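Local structure of protein (adenylosuccinate lyase) (Thermotoga maritima, 1C3C) at residues 29-34 with 198-203. The protein catalyses two non-consecutive steps of de novo purine biosynthesis, eliminating fumarate from adenylosuccinate and from the related succinylated carboxamide ribotide intermediate. Residues are numbered along the deposited sequence; the frame is centred on the assembly and turned at random.
Sequences VTRAYE and LSYLGL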
loop_
_atom_site.group_PDB
_atom_site.type_symbol
_atom_site.label_atom_id
_atom_site.label_comp_id
_atom_site.label_asym_id
_atom_site.label_seq_id
_atom_site.Cartn_x
_atom_site.Cartn_y
_atom_site.Cartn_z
ATOM N N VAL A 29 -12.751 32.583 -17.346
ATOM C CA VAL A 29 -11.574 33.438 -17.557
ATOM C C VAL A 29 -11.933 34.571 -18.525
ATOM O O VAL A 29 -11.520 35.729 -18.280
ATOM C CB VAL A 29 -10.397 32.598 -18.095
ATOM C CG1 VAL A 29 -9.207 33.459 -18.552
ATOM C CG2 VAL A 29 -9.903 31.624 -17.003
ATOM N N THR A 30 -12.635 34.249 -19.626
ATOM C CA THR A 30 -12.962 35.368 -20.548
ATOM C C THR A 30 -13.871 36.357 -19.838
ATOM O O THR A 30 -13.756 37.575 -20.015
ATOM C CB THR A 30 -13.606 34.933 -21.887
ATOM O OG1 THR A 30 -14.833 34.268 -21.654
ATOM C CG2 THR A 30 -12.666 34.008 -22.668
ATOM N N ARG A 31 -14.817 35.873 -19.016
ATOM C CA ARG A 31 -15.686 36.771 -18.271
ATOM C C ARG A 31 -14.868 37.704 -17.379
ATOM O O ARG A 31 -15.137 38.919 -17.312
ATOM C CB ARG A 31 -16.731 36.007 -17.452
ATOM C CG ARG A 31 -17.657 36.931 -16.679
ATOM C CD ARG A 31 -18.729 36.096 -15.943
ATOM N NE ARG A 31 -19.428 36.983 -15.007
ATOM C CZ ARG A 31 -20.244 36.543 -14.057
ATOM N NH1 ARG A 31 -20.507 35.246 -13.939
ATOM N NH2 ARG A 31 -20.817 37.409 -13.217
ATOM N N ALA A 32 -13.876 37.167 -16.684
ATOM C CA ALA A 32 -13.040 37.990 -15.799
ATOM C C ALA A 32 -12.207 39.000 -16.549
ATOM O O ALA A 32 -12.145 40.179 -16.175
ATOM C CB ALA A 32 -12.047 37.077 -15.027
ATOM N N TYR A 33 -11.575 38.588 -17.664
ATOM C CA TYR A 33 -10.852 39.600 -18.456
ATOM C C TYR A 33 -11.824 40.702 -18.915
ATOM O O TYR A 33 -11.516 41.888 -18.906
ATOM C CB TYR A 33 -10.264 38.927 -19.690
ATOM C CG TYR A 33 -8.881 38.291 -19.601
ATOM C CD1 TYR A 33 -8.699 36.939 -19.877
ATOM C CD2 TYR A 33 -7.750 39.039 -19.330
ATOM C CE1 TYR A 33 -7.455 36.356 -19.857
ATOM C CE2 TYR A 33 -6.454 38.485 -19.340
ATOM C CZ TYR A 33 -6.339 37.139 -19.584
ATOM O OH TYR A 33 -5.087 36.562 -19.625
ATOM N N GLU A 34 -13.004 40.314 -19.363
ATOM C CA GLU A 34 -13.999 41.279 -19.849
ATOM C C GLU A 34 -14.462 42.213 -18.745
ATOM O O GLU A 34 -14.527 43.462 -18.968
ATOM C CB GLU A 34 -15.173 40.476 -20.450
ATOM C CG GLU A 34 -16.190 41.361 -21.183
ATOM C CD GLU A 34 -17.189 40.523 -21.954
ATOM O OE1 GLU A 34 -16.889 39.380 -22.352
ATOM O OE2 GLU A 34 -18.325 40.998 -22.175
ATOM N N LEU A 198 -12.108 32.351 -10.789
ATOM C CA LEU A 198 -12.384 31.223 -9.862
ATOM C C LEU A 198 -13.564 31.524 -8.960
ATOM O O LEU A 198 -14.329 30.600 -8.642
ATOM C CB LEU A 198 -11.137 30.903 -9.020
ATOM C CG LEU A 198 -9.963 30.377 -9.859
ATOM C CD1 LEU A 198 -8.738 30.183 -8.944
ATOM C CD2 LEU A 198 -10.255 29.035 -10.547
ATOM N N SER A 199 -13.743 32.784 -8.564
ATOM C CA SER A 199 -14.951 33.110 -7.813
ATOM C C SER A 199 -16.229 32.792 -8.595
ATOM O O SER A 199 -17.188 32.309 -7.948
ATOM C CB SER A 199 -14.974 34.564 -7.327
ATOM O OG SER A 199 -15.289 35.410 -8.453
ATOM N N TYR A 200 -16.301 32.995 -9.913
ATOM C CA TYR A 200 -17.490 32.638 -10.669
ATOM C C TYR A 200 -17.730 31.121 -10.611
ATOM O O TYR A 200 -18.870 30.698 -10.712
ATOM C CB TYR A 200 -17.382 32.965 -12.182
ATOM C CG TYR A 200 -17.030 34.396 -12.496
ATOM C CD1 TYR A 200 -16.091 34.680 -13.498
ATOM C CD2 TYR A 200 -17.612 35.440 -11.807
ATOM C CE1 TYR A 200 -15.762 36.002 -13.775
ATOM C CE2 TYR A 200 -17.296 36.777 -12.092
ATOM C CZ TYR A 200 -16.388 37.024 -13.076
ATOM O OH TYR A 200 -16.012 38.318 -13.392
ATOM N N LEU A 201 -16.665 30.332 -10.500
ATOM C CA LEU A 201 -16.780 28.875 -10.442
ATOM C C LEU A 201 -16.997 28.288 -9.046
ATOM O O LEU A 201 -17.101 27.047 -8.886
ATOM C CB LEU A 201 -15.486 28.313 -11.036
ATOM C CG LEU A 201 -15.187 28.625 -12.515
ATOM C CD1 LEU A 201 -13.781 28.080 -12.835
ATOM C CD2 LEU A 201 -16.248 28.015 -13.433
ATOM N N GLY A 202 -16.998 29.157 -8.047
ATOM C CA GLY A 202 -17.225 28.680 -6.654
ATOM C C GLY A 202 -15.924 28.162 -6.043
ATOM O O GLY A 202 -15.963 27.459 -5.007
ATOM N N LEU A 203 -14.753 28.523 -6.578
ATOM C CA LEU A 203 -13.471 28.025 -6.144
ATOM C C LEU A 203 -12.606 29.176 -5.617
ATOM O O LEU A 203 -12.825 30.354 -5.912
ATOM C CB LEU A 203 -12.691 27.351 -7.295
ATOM C CG LEU A 203 -13.429 26.157 -7.937
ATOM C CD1 LEU A 203 -12.610 25.677 -9.147
ATOM C CD2 LEU A 203 -13.633 25.005 -6.943
#
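With CG trans to its backbone N (chi1 -179°) and the chain extended onward to NE, R31 reaches from helix 15-35 along the ring of Y200, whose own CG stands opposite its carbonyl carbon (chi1 -54°) and directs the ring at the other helix. The two side chains meet flat against flat: guanidinium and phenol planes differ by only 5°, and CZ of R31 sits 3.9 Å from the centroid of the Y200 ring in a cation-pi stack. Almost the whole length of the arginine takes part. Its CG lies 3.6 Å from CE1 of Y200, CD rests over the same face in a CH-pi contact 3.8 Å from the ring centroid, and, over that same face, NH1 comes to 3.6 Å from CD2, across the ring from CE1. A32 meets the ring at its edge instead, its backbone N near the ring plane and 3.7 Å from CE1, while its CB makes a looser apolar contact with the same atom.

The pairing joins helix 15-35 to the C-terminal end of helix 191-200 in this lyase of the fumarase/aspartase superfamily. Just beyond Y200, G202 takes a positive phi and closes a Schellman motif, its N bonding to S199 O at 3.2 Å while L203 N returns to L198 O at 3.0 Å.

E35, one turn on from R31 in the same helix, holds both side chains: its OE1 forms a salt bridge with NE of R31 and its OE2 a hydrogen bond with OH of Y200. This shared partner probably limits how far guanidinium and ring can slide or turn against each other. A32, which is buried, also packs on V193 and K196 of helix 191-200, and Y200 also touches A28 of helix 15-35.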